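Local coordinates for protein putative ring-cleaving dioxygenase MhqO (Bacillus subtilis subsp. subtilis, PDB 3OAJ) that probably cleaves the ring of aromatic compounds as an iron-dependent extradiol dioxygenase and may contribute to their degradation, at residues 4-9 with 173-178. Sequence-based numbering, arbitrary orientation.
Sequences KKTMGI and NIMGLE
Lys5 lies against Gly176, their CA atoms 4.3 Å apart, where the N-terminal segment 4-9 runs along the turn that ends helix 164-174. With CG anti to the backbone N (chi1 -163°), the lysine chain runs out past Gly176 O: CB makes no close approach, CG comes to 3.8 Å from that oxygen, and CD and CE stay at the edge of contact with it. Bends at chi3 and chi4 then turn NZ back onto it, giving a hydrogen bond of 3.1 Å from Lys5 NZ to Gly176 O. The ammonium lies in the carbonyl plane, on a lone pair, with a C=O...N angle of 124°. Gly176 is the first residue to leave the helical conformation. Its positive phi suits a glycine, and since a CB here would run into Lys4 O and Lys5 CA, the lack of a side chain is what allows the close approach.

Main-chain bonds complete the join: Lys4 N donates to Ile174 O at 3.1 Å, while Thr6 N reaches Met175 O in a weak bond of 3.3 Å. Met175 O also accepts a CA-H...O contact from Lys5 CA, and a water donates to both this oxygen and Thr6 O. Apolar contact is slight, with Thr6 CG2 meeting Leu177 CD1 at 4.0 Å; Thr6 OG1 instead binds Arg222 O and receives a weak bond from Gly8 N. The side chain of Lys4 leads away to Asp228 (salt bridge) and Trp232 (cation-pi), on helix 226-238.

The contact thus joins the approach to strand 9-16, which carries the metal ligand His11, to the second VOC region. Carbonyls of Ile174, Met175 and Gly176 all receive donors from the N-terminal segment. Lys5 binds a carbonyl of the turn, and the partial negative charge expected at the nearby helix C-terminus would probably suit its ammonium.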
ATOM      1  N   LYS A   4      13.254  16.864  -6.350  1.00 22.10           N
ATOM      2  CA  LYS A   4      12.951  16.308  -5.024  1.00 21.04           C
ATOM      3  C   LYS A   4      13.407  14.850  -4.922  1.00 19.23           C
ATOM      4  O   LYS A   4      13.773  14.247  -5.935  1.00 18.79           O
ATOM      5  CB  LYS A   4      11.442  16.415  -4.750  1.00 21.78           C
ATOM      6  CG  LYS A   4      10.877  17.845  -4.738  1.00 23.13           C
ATOM      7  CD  LYS A   4      11.216  18.592  -3.451  1.00 22.09           C
ATOM      8  CE  LYS A   4      10.404  18.068  -2.266  1.00 22.46           C
ATOM      9  NZ  LYS A   4      11.111  18.296  -0.964  1.00 21.92           N
ATOM     10  N   LYS A   5      13.399  14.295  -3.705  1.00 18.68           N
ATOM     11  CA  LYS A   5      13.761  12.887  -3.475  1.00 18.89           C
ATOM     12  C   LYS A   5      12.946  12.237  -2.355  1.00 18.30           C
ATOM     13  O   LYS A   5      13.110  12.571  -1.190  1.00 20.57           O
ATOM     14  CB  LYS A   5      15.246  12.781  -3.130  1.00 20.55           C
ATOM     15  CG  LYS A   5      15.850  11.401  -3.263  1.00 23.96           C
ATOM     16  CD  LYS A   5      17.378  11.451  -3.166  1.00 24.36           C
ATOM     17  CE  LYS A   5      17.994  12.299  -4.285  1.00 24.73           C
ATOM     18  NZ  LYS A   5      18.143  11.545  -5.567  1.00 26.19           N
ATOM     19  N   THR A   6      12.095  11.283  -2.702  1.00 15.45           N
ATOM     20  CA  THR A   6      11.315  10.548  -1.707  1.00 13.69           C
ATOM     21  C   THR A   6      12.044   9.289  -1.237  1.00 12.86           C
ATOM     22  O   THR A   6      12.700   8.611  -2.024  1.00 13.17           O
ATOM     23  CB  THR A   6       9.926  10.173  -2.270  1.00 12.68           C
ATOM     24  OG1 THR A   6       9.161   9.475  -1.276  1.00 12.17           O
ATOM     25  CG2 THR A   6      10.040   9.269  -3.514  1.00 13.04           C
ATOM     26  N   MET A   7      11.902   8.950   0.037  1.00 12.47           N
ATOM     27  CA  MET A   7      12.459   7.702   0.552  1.00 13.03           C
ATOM     28  C   MET A   7      11.821   6.453  -0.051  1.00 11.68           C
ATOM     29  O   MET A   7      12.462   5.406  -0.142  1.00 11.87           O
ATOM     30  CB  MET A   7      12.337   7.660   2.072  1.00 15.70           C
ATOM     31  CG  MET A   7      13.277   8.652   2.758  1.00 20.22           C
ATOM     32  SD  MET A   7      14.979   8.058   2.683  1.00 23.20           S
ATOM     33  CE  MET A   7      14.856   6.887   4.032  1.00 20.01           C
ATOM     34  N   GLY A   8      10.582   6.576  -0.507  1.00 10.58           N
ATOM     35  CA  GLY A   8       9.876   5.395  -1.020  1.00 10.13           C
ATOM     36  C   GLY A   8       8.392   5.450  -0.736  1.00  9.99           C
ATOM     37  O   GLY A   8       7.858   6.503  -0.352  1.00 10.86           O
ATOM     38  N   ILE A   9       7.730   4.310  -0.891  1.00 10.32           N
ATOM     39  CA  ILE A   9       6.302   4.217  -0.635  1.00  9.73           C
ATOM     40  C   ILE A   9       6.000   4.472   0.861  1.00  8.54           C
ATOM     41  O   ILE A   9       6.707   3.964   1.760  1.00  9.19           O
ATOM     42  CB  ILE A   9       5.785   2.827  -1.036  1.00  9.58           C
ATOM     43  CG1 ILE A   9       5.966   2.581  -2.549  1.00  9.65           C
ATOM     44  CG2 ILE A   9       4.322   2.620  -0.587  1.00  9.83           C
ATOM     45  CD1 ILE A   9       5.821   1.103  -2.956  1.00  9.49           C
ATOM     46  N   ASN A 173      13.445  11.888 -12.657  1.00 13.93           N
ATOM     47  CA  ASN A 173      13.963  13.246 -12.793  1.00 14.14           C
ATOM     48  C   ASN A 173      13.275  14.284 -11.918  1.00 14.69           C
ATOM     49  O   ASN A 173      13.845  15.335 -11.651  1.00 15.26           O
ATOM     50  CB  ASN A 173      13.997  13.644 -14.272  1.00 14.99           C
ATOM     51  CG  ASN A 173      14.770  12.639 -15.107  1.00 14.05           C
ATOM     52  OD1 ASN A 173      15.885  12.241 -14.735  1.00 15.74           O
ATOM     53  ND2 ASN A 173      14.186  12.208 -16.218  1.00 16.38           N
ATOM     54  N   ILE A 174      12.065  13.970 -11.452  1.00 15.16           N
ATOM     55  CA  ILE A 174      11.355  14.834 -10.512  1.00 15.60           C
ATOM     56  C   ILE A 174      11.372  14.251  -9.108  1.00 15.01           C
ATOM     57  O   ILE A 174      11.588  14.963  -8.127  1.00 14.89           O
ATOM     58  CB  ILE A 174       9.900  15.110 -10.969  1.00 17.04           C
ATOM     59  CG1 ILE A 174       9.919  16.010 -12.207  1.00 20.60           C
ATOM     60  CG2 ILE A 174       9.059  15.723  -9.826  1.00 19.34           C
ATOM     61  CD1 ILE A 174       8.600  16.651 -12.531  1.00 20.27           C
ATOM     62  N   MET A 175      11.128  12.947  -9.005  1.00 14.32           N
ATOM     63  CA  MET A 175      10.984  12.327  -7.701  1.00 14.20           C
ATOM     64  C   MET A 175      12.277  11.751  -7.144  1.00 13.95           C
ATOM     65  O   MET A 175      12.303  11.279  -6.010  1.00 14.14           O
ATOM     66  CB  MET A 175       9.869  11.283  -7.726  1.00 14.74           C
ATOM     67  CG  MET A 175       8.504  11.920  -7.862  1.00 16.89           C
ATOM     68  SD  MET A 175       7.195  10.716  -8.134  1.00 15.22           S
ATOM     69  CE  MET A 175       7.144   9.855  -6.557  1.00 17.56           C
ATOM     70  N   GLY A 176      13.337  11.777  -7.951  1.00 13.46           N
ATOM     71  CA  GLY A 176      14.669  11.423  -7.463  1.00 13.79           C
ATOM     72  C   GLY A 176      14.982   9.948  -7.282  1.00 14.09           C
ATOM     73  O   GLY A 176      15.975   9.601  -6.630  1.00 15.43           O
ATOM     74  N   LEU A 177      14.171   9.068  -7.858  1.00 13.36           N
ATOM     75  CA  LEU A 177      14.506   7.642  -7.835  1.00 12.45           C
ATOM     76  C   LEU A 177      15.650   7.357  -8.809  1.00 12.49           C
ATOM     77  O   LEU A 177      15.779   8.003  -9.846  1.00 13.17           O
ATOM     78  CB  LEU A 177      13.292   6.750  -8.147  1.00 12.33           C
ATOM     79  CG  LEU A 177      12.227   6.623  -7.053  1.00 12.27           C
ATOM     80  CD1 LEU A 177      11.273   7.806  -7.001  1.00 12.85           C
ATOM     81  CD2 LEU A 177      11.434   5.334  -7.227  1.00 13.12           C
ATOM     82  N   GLU A 178      16.489   6.394  -8.449  1.00 12.89           N
ATOM     83  CA  GLU A 178      17.609   5.999  -9.296  1.00 13.51           C
ATOM     84  C   GLU A 178      17.172   4.920 -10.287  1.00 12.28           C
ATOM     85  O   GLU A 178      16.544   3.935  -9.900  1.00 12.78           O
ATOM     86  CB  GLU A 178      18.734   5.472  -8.407  1.00 16.55           C
ATOM     87  CG  GLU A 178      20.053   5.186  -9.106  1.00 26.91           C
ATOM     88  CD  GLU A 178      21.139   4.785  -8.117  1.00 22.59           C
ATOM     89  OE1 GLU A 178      21.181   5.359  -7.001  1.00 28.61           O
ATOM     90  OE2 GLU A 178      21.945   3.892  -8.453  1.00 29.01           O
TER
HETATM   91  O   HOH W   1      13.821   8.822  -4.419  1.00 29.25           O